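Local coordinates for sensor protein (Vibrio cholerae, PDB 3BY9) that senses C4-dicarboxylates such as succinate, this chain being the extracytoplasmic sensor domain of the two-component histidine kinase DctB, which probably phosphorylates itself on histidine, at residues Y118-S123 with Q204-S208; T169-V175 with F185-A189; A72-Y76 with D93-I97; L152-E156 with V175-S179. All blocks are in the same frame, centred on the assembly; numbering follows the deposited sequence.

Contact 1. Residues Y118-S123 with Q204-S208; sequences YFALGS and QYLDS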
loop_
_atom_site.group_PDB
_atom_site.type_symbol
_atom_site.label_atom_id
_atom_site.label_comp_id
_atom_site.label_asym_id
_atom_site.label_seq_id
_atom_site.Cartn_x
_atom_site.Cartn_y
_atom_site.Cartn_z
ATOM N N TYR A 118 4.923 2.546 2.730
ATOM C CA TYR A 118 5.062 1.274 2.032
ATOM C C TYR A 118 3.681 0.682 1.814
ATOM O O TYR A 118 2.745 1.084 2.465
ATOM C CB TYR A 118 5.827 0.307 2.959
ATOM C CG TYR A 118 6.293 -0.996 2.307
ATOM C CD1 TYR A 118 7.201 -0.970 1.214
ATOM C CD2 TYR A 118 5.893 -2.228 2.816
ATOM C CE1 TYR A 118 7.680 -2.147 0.655
ATOM C CE2 TYR A 118 6.374 -3.434 2.273
ATOM C CZ TYR A 118 7.268 -3.369 1.193
ATOM O OH TYR A 118 7.787 -4.541 0.705
ATOM N N PHE A 119 3.540 -0.247 0.863
ATOM C CA PHE A 119 2.228 -0.913 0.719
ATOM C C PHE A 119 2.542 -2.394 0.629
ATOM O O PHE A 119 3.618 -2.772 0.143
ATOM C CB PHE A 119 1.440 -0.411 -0.537
ATOM C CG PHE A 119 2.226 -0.454 -1.814
ATOM C CD1 PHE A 119 2.285 -1.618 -2.569
ATOM C CD2 PHE A 119 2.930 0.663 -2.247
ATOM C CE1 PHE A 119 3.052 -1.666 -3.762
ATOM C CE2 PHE A 119 3.692 0.613 -3.426
ATOM C CZ PHE A 119 3.743 -0.558 -4.172
ATOM N N ALA A 120 1.638 -3.236 1.131
ATOM C CA ALA A 120 1.909 -4.648 1.140
ATOM C C ALA A 120 0.679 -5.440 1.504
ATOM O O ALA A 120 -0.329 -4.885 1.945
ATOM C CB ALA A 120 2.959 -4.949 2.222
ATOM N N LEU A 121 0.832 -6.764 1.346
ATOM C CA LEU A 121 -0.190 -7.700 1.834
ATOM C C LEU A 121 0.248 -8.038 3.254
ATOM O O LEU A 121 1.359 -8.526 3.464
ATOM C CB LEU A 121 -0.197 -8.984 0.974
ATOM C CG LEU A 121 -1.106 -10.091 1.551
ATOM C CD1 LEU A 121 -2.582 -9.673 1.539
ATOM C CD2 LEU A 121 -0.968 -11.343 0.665
ATOM N N GLY A 122 -0.597 -7.719 4.248
ATOM C CA GLY A 122 -0.279 -7.935 5.651
ATOM C C GLY A 122 -0.010 -9.381 6.039
ATOM O O GLY A 122 -0.812 -10.260 5.761
ATOM N N SER A 123 1.102 -9.591 6.756
ATOM C CA SER A 123 1.525 -10.931 7.131
ATOM C C SER A 123 0.755 -11.589 8.251
ATOM O O SER A 123 0.666 -12.814 8.294
ATOM C CB SER A 123 3.006 -10.924 7.507
ATOM O OG SER A 123 3.186 -10.235 8.723
ATOM N N GLN A 204 6.742 -8.656 -0.109
ATOM C CA GLN A 204 5.774 -7.564 -0.217
ATOM C C GLN A 204 4.370 -8.137 -0.367
ATOM O O GLN A 204 3.427 -7.567 0.190
ATOM C CB GLN A 204 6.090 -6.672 -1.403
ATOM C CG GLN A 204 5.197 -5.389 -1.465
ATOM C CD GLN A 204 5.843 -4.313 -2.307
ATOM O OE1 GLN A 204 6.647 -4.618 -3.208
ATOM N NE2 GLN A 204 5.499 -3.045 -2.048
ATOM N N TYR A 205 4.245 -9.253 -1.106
ATOM C CA TYR A 205 2.944 -9.935 -1.264
ATOM C C TYR A 205 3.047 -11.341 -0.650
ATOM O O TYR A 205 2.385 -12.282 -1.120
ATOM C CB TYR A 205 2.542 -10.035 -2.749
ATOM C CG TYR A 205 2.622 -8.700 -3.433
ATOM C CD1 TYR A 205 1.830 -7.623 -3.000
ATOM C CD2 TYR A 205 3.550 -8.467 -4.427
ATOM C CE1 TYR A 205 1.981 -6.353 -3.550
ATOM C CE2 TYR A 205 3.705 -7.231 -4.974
ATOM C CZ TYR A 205 2.912 -6.163 -4.533
ATOM O OH TYR A 205 3.050 -4.925 -5.098
ATOM N N LEU A 206 3.817 -11.451 0.430
ATOM C CA LEU A 206 4.020 -12.707 1.138
ATOM C C LEU A 206 4.416 -13.790 0.117
ATOM O O LEU A 206 5.310 -13.527 -0.723
ATOM C CB LEU A 206 2.776 -13.091 1.910
ATOM C CG LEU A 206 2.277 -11.936 2.837
ATOM C CD1 LEU A 206 1.058 -12.318 3.644
ATOM C CD2 LEU A 206 3.395 -11.488 3.770
ATOM N N ASP A 207 3.768 -14.964 0.192
ATOM C CA ASP A 207 4.073 -16.064 -0.753
ATOM C C ASP A 207 3.028 -16.164 -1.872
ATOM O O ASP A 207 2.779 -17.256 -2.436
ATOM C CB ASP A 207 4.095 -17.416 -0.033
ATOM C CG ASP A 207 5.142 -17.504 1.046
ATOM O OD1 ASP A 207 6.231 -16.925 0.884
ATOM O OD2 ASP A 207 4.888 -18.209 2.052
ATOM N N SER A 208 2.431 -15.039 -2.211
ATOM C CA SER A 208 1.412 -15.021 -3.241
ATOM C C SER A 208 1.951 -15.421 -4.569
ATOM O O SER A 208 3.036 -14.992 -4.967
ATOM C CB SER A 208 0.808 -13.596 -3.440
ATOM O OG SER A 208 0.151 -13.138 -2.285
#
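The amide of Q204 holds the dense end of this contact: its NE2 donates to the backbone O of F119 at 2.9 Å; the bond is near-straight (170°), and the oxygen lies within 1° of the amide plane. The same NE2 lies over one face of the F119 ring, 3.3 Å above its plane near the rim. Q204 gets there because CG stands anti to the backbone N (chi1 -173°) and the chain continues extended. Y118 packs its OH against Q204 CB at 3.4 Å, with its ring and the amide nearly parallel. At the F119 edge comes the hydroxyl of Y205, which is hydrogen-bonded to D170. Beside these side chains L121 N donates to Q204 O at 3.0 Å, so the outermost strand 116-121 gains one backbone bond from the loop after helix 193-202.

From L121 onward the contact is apolar and partly exposed. L121 and L206 cross at about a right angle, with L121 CD2 3.7 Å from L206 CD1. The type II' turn from Y205 to S208 brings S208 N and OG together onto Y205 O, and the solvent side begins at the exposed D207. S123, at the margin, meets L206 through CB-CD2 at 3.8 Å, and its backbone N hydrogen-bonds a bound succinate.

Polar bonding thus fixes the F119 end, whereas apolar contacts of the L206 methyls with L121 and with S123 CB make the other. The loop therefore abuts the succinate-binding segment mainly by dispersion there, and L121 O, hydrogen-bonded to the succinate-binding R104, ties that segment to the site.

Contact 2. Residues T169-V175 with F185-A189; sequences TDDHQVV and FHSVA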
loop_
_atom_site.group_PDB
_atom_site.type_symbol
_atom_site.label_atom_id
_atom_site.label_comp_id
_atom_site.label_asym_id
_atom_site.label_seq_id
_atom_site.Cartn_x
_atom_site.Cartn_y
_atom_site.Cartn_z
ATOM N N THR A 169 -0.354 -0.093 -10.207
ATOM C CA THR A 169 0.712 -1.095 -10.365
ATOM C C THR A 169 2.032 -0.696 -9.695
ATOM O O THR A 169 2.358 0.479 -9.623
ATOM C CB THR A 169 1.030 -1.309 -11.860
ATOM O OG1 THR A 169 1.236 -0.020 -12.476
ATOM C CG2 THR A 169 -0.140 -2.004 -12.580
ATOM N N ASP A 170 2.766 -1.706 -9.219
ATOM C CA ASP A 170 4.065 -1.421 -8.607
ATOM C C ASP A 170 5.131 -1.476 -9.700
ATOM O O ASP A 170 4.824 -1.559 -10.900
ATOM C CB ASP A 170 4.369 -2.420 -7.476
ATOM C CG ASP A 170 4.649 -3.841 -7.962
ATOM O OD1 ASP A 170 4.848 -4.097 -9.168
ATOM O OD2 ASP A 170 4.689 -4.742 -7.089
ATOM N N ASP A 171 6.404 -1.425 -9.290
ATOM C CA ASP A 171 7.476 -1.440 -10.283
ATOM C C ASP A 171 7.626 -2.659 -11.201
ATOM O O ASP A 171 8.254 -2.535 -12.267
ATOM C CB ASP A 171 8.811 -1.140 -9.604
ATOM C CG ASP A 171 8.870 0.265 -9.066
ATOM O OD1 ASP A 171 8.169 1.151 -9.607
ATOM O OD2 ASP A 171 9.634 0.489 -8.097
ATOM N N HIS A 172 7.105 -3.824 -10.798
ATOM C CA HIS A 172 7.128 -5.051 -11.632
ATOM C C HIS A 172 5.800 -5.209 -12.357
ATOM O O HIS A 172 5.501 -6.275 -12.926
ATOM C CB HIS A 172 7.309 -6.309 -10.766
ATOM C CG HIS A 172 8.675 -6.449 -10.188
ATOM N ND1 HIS A 172 9.775 -6.772 -10.954
ATOM C CD2 HIS A 172 9.126 -6.302 -8.920
ATOM C CE1 HIS A 172 10.846 -6.824 -10.180
ATOM N NE2 HIS A 172 10.480 -6.544 -8.941
ATOM N N GLN A 173 4.988 -4.149 -12.317
ATOM C CA GLN A 173 3.669 -4.118 -12.893
ATOM C C GLN A 173 2.721 -5.081 -12.193
ATOM O O GLN A 173 1.767 -5.594 -12.792
ATOM C CB GLN A 173 3.687 -4.370 -14.427
ATOM C CG GLN A 173 4.762 -3.611 -15.190
ATOM C CD GLN A 173 4.713 -2.082 -15.014
ATOM O OE1 GLN A 173 5.641 -1.359 -15.421
ATOM N NE2 GLN A 173 3.648 -1.586 -14.414
ATOM N N VAL A 174 2.990 -5.378 -10.923
ATOM C CA VAL A 174 2.010 -6.187 -10.200
ATOM C C VAL A 174 0.837 -5.252 -9.798
ATOM O O VAL A 174 1.040 -4.119 -9.308
ATOM C CB VAL A 174 2.615 -6.824 -8.920
ATOM C CG1 VAL A 174 1.521 -7.602 -8.144
ATOM C CG2 VAL A 174 3.744 -7.808 -9.319
ATOM N N VAL A 175 -0.386 -5.740 -10.005
ATOM C CA VAL A 175 -1.606 -4.993 -9.664
ATOM C C VAL A 175 -1.854 -5.099 -8.164
ATOM O O VAL A 175 -2.126 -6.177 -7.649
ATOM C CB VAL A 175 -2.804 -5.556 -10.475
ATOM C CG1 VAL A 175 -4.081 -4.855 -10.055
ATOM C CG2 VAL A 175 -2.559 -5.280 -11.982
ATOM N N PHE A 185 -2.837 -8.904 -7.399
ATOM C CA PHE A 185 -1.682 -9.771 -7.271
ATOM C C PHE A 185 -1.295 -10.507 -8.574
ATOM O O PHE A 185 -0.606 -11.516 -8.512
ATOM C CB PHE A 185 -1.844 -10.766 -6.111
ATOM C CG PHE A 185 -2.209 -10.112 -4.793
ATOM C CD1 PHE A 185 -1.376 -9.159 -4.219
ATOM C CD2 PHE A 185 -3.403 -10.427 -4.156
ATOM C CE1 PHE A 185 -1.737 -8.506 -3.010
ATOM C CE2 PHE A 185 -3.777 -9.789 -2.958
ATOM C CZ PHE A 185 -2.935 -8.823 -2.391
ATOM N N HIS A 186 -1.762 -10.019 -9.730
ATOM C CA HIS A 186 -1.331 -10.560 -11.017
ATOM C C HIS A 186 -0.463 -9.467 -11.636
ATOM O O HIS A 186 -0.620 -8.272 -11.357
ATOM C CB HIS A 186 -2.490 -10.778 -11.983
ATOM C CG HIS A 186 -3.380 -11.917 -11.613
ATOM N ND1 HIS A 186 -4.028 -11.999 -10.393
ATOM C CD2 HIS A 186 -3.728 -13.025 -12.310
ATOM C CE1 HIS A 186 -4.749 -13.111 -10.369
ATOM N NE2 HIS A 186 -4.586 -13.746 -11.520
ATOM N N SER A 187 0.467 -9.851 -12.487
ATOM C CA SER A 187 1.265 -8.835 -13.166
ATOM C C SER A 187 0.570 -8.477 -14.470
ATOM O O SER A 187 -0.143 -9.306 -15.051
ATOM C CB SER A 187 2.681 -9.335 -13.471
ATOM O OG SER A 187 2.670 -10.543 -14.237
ATOM N N VAL A 188 0.790 -7.261 -14.965
ATOM C CA VAL A 188 0.122 -6.868 -16.194
ATOM C C VAL A 188 0.646 -7.697 -17.351
ATOM O O VAL A 188 -0.124 -8.136 -18.206
ATOM C CB VAL A 188 0.357 -5.372 -16.490
ATOM C CG1 VAL A 188 -0.090 -5.018 -17.917
ATOM C CG2 VAL A 188 -0.447 -4.526 -15.463
ATOM N N ALA A 189 1.967 -7.898 -17.368
ATOM C CA ALA A 189 2.645 -8.637 -18.442
ATOM C C ALA A 189 3.493 -9.755 -17.858
ATOM O O ALA A 189 3.778 -9.785 -16.668
ATOM C CB ALA A 189 3.560 -7.679 -19.236
HETATM O O HOH W 1 4.679 -7.302 -15.751
#
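V174 and S187 bring their CA atoms to 4.0 Å in a single isolated bridge, although neither segment is in a regular strand at this pair. The evidence for pairing is the flanking bonds: V175 N donates to H186 O at 2.9 Å, almost straight at 174°, and V188 N donates to Q173 O at 2.9 Å, more bent at 146°. This pattern makes V174-S187 an antiparallel, non-hydrogen-bonded pair. S187 CA also makes a CA-H...O contact to Q173 O at 3.3 Å. One step on, F185 N reaches V175 O.

The bridge rests on an Asx turn within a type I turn from D170 to Q173. D170 OD1 accepts from H172 N and V174 N, which approach from opposite faces of the carboxylate plane; OD2 is bonded outside the two segments, so both oxygens are engaged.

Apolar groups fill one flank. V188 CG2, anti to its carbonyl carbon (chi1 168° for CG1), meets T169 CG2 at 3.8 Å and V175 CG2 at 4.1 Å, both side chains crossing it at about a right angle. S187 OG donates to A189 O at 2.8 Å, and one water donates to both A189 O and H172 O.

Contact 3. Residues A72-Y76 with D93-I97; sequences AADTY and DRSFI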
loop_
_atom_site.group_PDB
_atom_site.type_symbol
_atom_site.label_atom_id
_atom_site.label_comp_id
_atom_site.label_asym_id
_atom_site.label_seq_id
_atom_site.Cartn_x
_atom_site.Cartn_y
_atom_site.Cartn_z
ATOM N N ALA A 72 -8.091 3.996 11.234
ATOM C CA ALA A 72 -7.110 3.188 10.530
ATOM C C ALA A 72 -7.329 1.690 10.800
ATOM O O ALA A 72 -8.173 1.293 11.611
ATOM C CB ALA A 72 -5.685 3.558 10.964
ATOM N N ALA A 73 -6.625 0.859 10.044
ATOM C CA ALA A 73 -6.753 -0.573 10.302
ATOM C C ALA A 73 -6.001 -0.923 11.566
ATOM O O ALA A 73 -6.561 -1.557 12.453
ATOM C CB ALA A 73 -6.201 -1.375 9.125
ATOM N N ASP A 74 -4.745 -0.481 11.690
ATOM C CA ASP A 74 -3.958 -0.834 12.868
ATOM C C ASP A 74 -2.958 0.269 13.169
ATOM O O ASP A 74 -2.491 0.919 12.241
ATOM C CB ASP A 74 -3.131 -2.109 12.578
ATOM C CG ASP A 74 -3.996 -3.260 12.073
ATOM O OD1 ASP A 74 -4.613 -3.972 12.910
ATOM O OD2 ASP A 74 -4.080 -3.424 10.840
ATOM N N THR A 75 -2.609 0.431 14.444
ATOM C CA THR A 75 -1.605 1.469 14.827
ATOM C C THR A 75 -0.755 0.703 15.850
ATOM O O THR A 75 -1.283 0.242 16.849
ATOM C CB THR A 75 -2.263 2.694 15.474
ATOM O OG1 THR A 75 -3.158 3.324 14.523
ATOM C CG2 THR A 75 -1.181 3.714 15.889
ATOM N N TYR A 76 0.566 0.610 15.600
ATOM C CA TYR A 76 1.340 -0.272 16.466
ATOM C C TYR A 76 2.772 0.217 16.632
ATOM O O TYR A 76 3.339 0.834 15.735
ATOM C CB TYR A 76 1.327 -1.725 15.930
ATOM C CG TYR A 76 1.689 -1.910 14.471
ATOM C CD1 TYR A 76 2.889 -2.535 14.114
ATOM C CD2 TYR A 76 0.792 -1.526 13.435
ATOM C CE1 TYR A 76 3.189 -2.796 12.743
ATOM C CE2 TYR A 76 1.100 -1.779 12.104
ATOM C CZ TYR A 76 2.260 -2.399 11.766
ATOM O OH TYR A 76 2.486 -2.671 10.434
ATOM N N ASP A 93 -8.129 -10.924 17.167
ATOM C CA ASP A 93 -7.578 -12.180 16.679
ATOM C C ASP A 93 -6.263 -11.875 15.916
ATOM O O ASP A 93 -5.306 -12.650 16.016
ATOM C CB ASP A 93 -8.536 -12.847 15.690
ATOM C CG ASP A 93 -9.675 -13.607 16.372
ATOM O OD1 ASP A 93 -9.840 -13.534 17.607
ATOM O OD2 ASP A 93 -10.409 -14.276 15.604
ATOM N N ARG A 94 -6.231 -10.762 15.183
ATOM C CA ARG A 94 -5.028 -10.434 14.377
ATOM C C ARG A 94 -3.909 -9.758 15.154
ATOM O O ARG A 94 -2.989 -9.252 14.538
ATOM C CB ARG A 94 -5.377 -9.557 13.169
ATOM C CG ARG A 94 -5.746 -8.097 13.489
ATOM C CD ARG A 94 -6.050 -7.335 12.194
ATOM N NE ARG A 94 -6.447 -5.930 12.373
ATOM C CZ ARG A 94 -7.685 -5.499 12.584
ATOM N NH1 ARG A 94 -8.720 -6.363 12.673
ATOM N NH2 ARG A 94 -7.919 -4.189 12.643
ATOM N N SER A 95 -3.976 -9.768 16.477
ATOM C CA SER A 95 -2.922 -9.107 17.255
ATOM C C SER A 95 -1.521 -9.237 16.703
ATOM O O SER A 95 -1.046 -10.338 16.420
ATOM C CB SER A 95 -2.876 -9.605 18.687
ATOM O OG SER A 95 -1.902 -8.868 19.456
ATOM N N PHE A 96 -0.856 -8.082 16.593
ATOM C CA PHE A 96 0.506 -8.061 16.099
ATOM C C PHE A 96 1.481 -8.147 17.260
ATOM O O PHE A 96 2.706 -8.191 17.019
ATOM C CB PHE A 96 0.787 -6.723 15.389
ATOM C CG PHE A 96 0.014 -6.489 14.113
ATOM C CD1 PHE A 96 -0.871 -7.438 13.580
ATOM C CD2 PHE A 96 0.153 -5.249 13.456
ATOM C CE1 PHE A 96 -1.609 -7.160 12.436
ATOM C CE2 PHE A 96 -0.584 -4.950 12.306
ATOM C CZ PHE A 96 -1.475 -5.897 11.791
ATOM N N ILE A 97 0.990 -8.182 18.501
ATOM C CA ILE A 97 1.910 -8.180 19.658
ATOM C C ILE A 97 2.879 -9.378 19.622
ATOM O O ILE A 97 2.456 -10.526 19.419
ATOM C CB ILE A 97 1.129 -8.230 20.988
ATOM C CG1 ILE A 97 0.207 -7.010 21.121
ATOM C CG2 ILE A 97 2.111 -8.271 22.185
ATOM C CD1 ILE A 97 0.860 -5.749 21.438
#
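Y76 and F96 have the closest CA atoms of the two segments, yet these stand 7.8 Å apart, too far for backbone pairing, and the contact is made by side chains of 93-97 reaching the side chains and one carbonyl of 72-76. Segment 72-76 enters strand 74-79 through a classic beta bulge in which A73 and D74 both face K149. Segment 93-97 is irregular and includes an ST turn, S95 OG accepting from I97 N.

R94 comes to D74 from the opposite direction, its chain extended from CG to NE and so carrying the guanidinium across to the carboxylate. NE donates to D74 OD1 at 2.7 Å (158°), OD1 accepting through its syn lone pair, in a salt bridge whose carboxylate and guanidinium planes lie 80° apart. NH2 of R94 adds a bond to A73 O at 3.0 Å, with that oxygen in the guanidinium plane but the donor above the carbonyl plane; its second bond, to D74 OD1, is weak. Bulge carbonyl and aspartate thus both meet one edge of the arginine.

Next to the salt bridge, F96 sets its edge against the Y76 face as a T-shaped stack, with centroids 4.9 Å apart and planes at 88°. F96 CD2 sits over the centre of the Y76 ring, and F96 CE2 comes to 3.6 Å from Y76 CE2. The neighbouring CZ touches D74 CG at 3.7 Å.

N89 serves both segments, bonding D74 OD1 with ND2 and F96 N with OD1. The hydroxyls of Y76 and Y106, a succinate-binding residue of helix 105-110, are hydrogen-bonded to each other, while strands 84-87 and 141-150 flank strand 74-79 in the sheet.

Contact 4. Residues L152-E156 with V175-S179; sequences LSAIE and VFMSS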
loop_
_atom_site.group_PDB
_atom_site.type_symbol
_atom_site.label_atom_id
_atom_site.label_comp_id
_atom_site.label_asym_id
_atom_site.label_seq_id
_atom_site.Cartn_x
_atom_site.Cartn_y
_atom_site.Cartn_z
ATOM N N LEU A 152 -7.330 -0.200 2.357
ATOM C CA LEU A 152 -7.438 0.394 1.009
ATOM C C LEU A 152 -8.846 0.593 0.479
ATOM O O LEU A 152 -9.021 1.122 -0.623
ATOM C CB LEU A 152 -6.730 -0.488 0.026
ATOM C CG LEU A 152 -5.294 -0.762 0.446
ATOM C CD1 LEU A 152 -4.650 -1.643 -0.587
ATOM C CD2 LEU A 152 -4.527 0.544 0.572
ATOM N N SER A 153 -9.856 0.163 1.215
ATOM C CA SER A 153 -11.235 0.290 0.707
ATOM C C SER A 153 -11.691 1.673 0.320
ATOM O O SER A 153 -12.324 1.835 -0.721
ATOM C CB SER A 153 -12.240 -0.270 1.726
ATOM O OG SER A 153 -11.949 -1.636 1.961
ATOM N N ALA A 154 -11.399 2.685 1.133
ATOM C CA ALA A 154 -11.891 4.007 0.767
ATOM C C ALA A 154 -11.261 4.474 -0.560
ATOM O O ALA A 154 -11.898 5.207 -1.325
ATOM C CB ALA A 154 -11.630 5.027 1.910
ATOM N N ILE A 155 -10.021 4.061 -0.836
ATOM C CA ILE A 155 -9.408 4.444 -2.117
ATOM C C ILE A 155 -10.119 3.682 -3.244
ATOM O O ILE A 155 -10.635 4.286 -4.174
ATOM C CB ILE A 155 -7.892 4.115 -2.173
ATOM C CG1 ILE A 155 -7.111 5.093 -1.278
ATOM C CG2 ILE A 155 -7.354 4.226 -3.625
ATOM C CD1 ILE A 155 -5.566 4.876 -1.352
ATOM N N GLU A 156 -10.140 2.351 -3.174
ATOM C CA GLU A 156 -10.779 1.593 -4.245
ATOM C C GLU A 156 -12.234 1.954 -4.450
ATOM O O GLU A 156 -12.724 1.941 -5.580
ATOM C CB GLU A 156 -10.625 0.089 -4.006
ATOM C CG GLU A 156 -9.183 -0.378 -4.199
ATOM C CD GLU A 156 -8.980 -1.887 -4.064
ATOM O OE1 GLU A 156 -9.651 -2.537 -3.216
ATOM O OE2 GLU A 156 -8.130 -2.446 -4.779
ATOM N N VAL A 175 -0.386 -5.740 -10.005
ATOM C CA VAL A 175 -1.606 -4.993 -9.664
ATOM C C VAL A 175 -1.854 -5.099 -8.164
ATOM O O VAL A 175 -2.126 -6.177 -7.649
ATOM C CB VAL A 175 -2.804 -5.556 -10.475
ATOM C CG1 VAL A 175 -4.081 -4.855 -10.055
ATOM C CG2 VAL A 175 -2.559 -5.280 -11.982
ATOM N N PHE A 176 -1.715 -3.964 -7.452
ATOM C CA PHE A 176 -1.895 -3.927 -6.001
ATOM C C PHE A 176 -3.292 -3.424 -5.620
ATOM O O PHE A 176 -3.789 -3.796 -4.564
ATOM C CB PHE A 176 -0.831 -3.029 -5.366
ATOM C CG PHE A 176 -0.942 -2.956 -3.899
ATOM C CD1 PHE A 176 -0.754 -4.093 -3.133
ATOM C CD2 PHE A 176 -1.309 -1.779 -3.288
ATOM C CE1 PHE A 176 -0.936 -4.071 -1.738
ATOM C CE2 PHE A 176 -1.499 -1.729 -1.893
ATOM C CZ PHE A 176 -1.311 -2.883 -1.125
HETATM N N MSE A 177 -3.902 -2.555 -6.453
HETATM C CA MSE A 177 -5.293 -2.086 -6.230
HETATM C C MSE A 177 -5.967 -2.169 -7.583
HETATM O O MSE A 177 -5.321 -2.024 -8.597
HETATM C CB MSE A 177 -5.345 -0.630 -5.727
HETATM C CG MSE A 177 -4.880 -0.563 -4.301
HETATM SE SE MSE A 177 -5.084 1.223 -3.570
HETATM C CE MSE A 177 -3.778 2.122 -4.504
ATOM N N SER A 178 -7.281 -2.379 -7.598
ATOM C CA SER A 178 -7.942 -2.432 -8.904
ATOM C C SER A 178 -9.459 -2.358 -8.709
ATOM O O SER A 178 -9.955 -2.718 -7.648
ATOM C CB SER A 178 -7.652 -3.769 -9.541
ATOM O OG SER A 178 -8.313 -3.841 -10.817
ATOM N N SER A 179 -10.171 -1.871 -9.727
ATOM C CA SER A 179 -11.627 -1.929 -9.671
ATOM C C SER A 179 -12.088 -3.331 -10.117
ATOM O O SER A 179 -13.288 -3.636 -10.052
ATOM C CB SER A 179 -12.249 -0.818 -10.539
ATOM O OG SER A 179 -11.868 -0.902 -11.931
#
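E156 and S178 supply the one polar link between the segments: S178 N donates to E156 OE2 at 2.9 Å (157°), meeting the carboxylate oxygen on its anti side and somewhat out of the plane. The extended glutamate also lays OE2 3.2 Å from the CA of M177 and runs obliquely past that side chain, M177 CB being 4.1 Å from E156 CG.

M177 is modelled as selenomethionine, a label rather than the natural residue. With CG anti to the carbonyl carbon (chi1 -72°) and chi2 extended, SE is carried to I155 CG2 at 3.8 Å, the two side chains crossing at about a right angle; the bend at chi3 only turns the terminal CE. L152 CD1 closes the row, touching F176 CE2 at 3.4 Å and M177 CG at 3.9 Å; the methyl approaches the F176 ring obliquely.

The next shell fixes these groups. R128 NH1 makes a salt bridge to E156 OE2 and a hydrogen bond to F176 O, so one arginine holds the carboxylate and the strand together and probably keeps the glutamate ionised. F176 and M177 both face A168 in a classic beta bulge, and the chain turns a corner at M177. I155 also packs on F19, I23 and T26 of helix 5-27.

The short helix 153-157 follows strand 141-150 of the five-stranded sheet and precedes strand 165-169 of the four-stranded one. It lies in the connection between the two sheets and packs through I155 on the long N-terminal helix, consistent with the tandem PAS-like fold of DctB-type sensors.

Contact 3 closes first along the chain. Contact 1 then opens at strand 116-121 and shuts only at 208, enclosing contacts 4 and 2, which cross each other and share V175. Contacts 1, 2 and 4 form a cluster with centres about 13 to 14 Å apart. F119 and Y205 of contact 1 pack on F176 of contact 4, and Y205 also packs on F185 and V174 of contact 2. Contact 3 shares the five-stranded sheet with contact 1 but lies about 27 Å from contact 2, centre to centre. The succinate-binding half thus borders contacts 3 and 1, and the cluster joins it to the second domain.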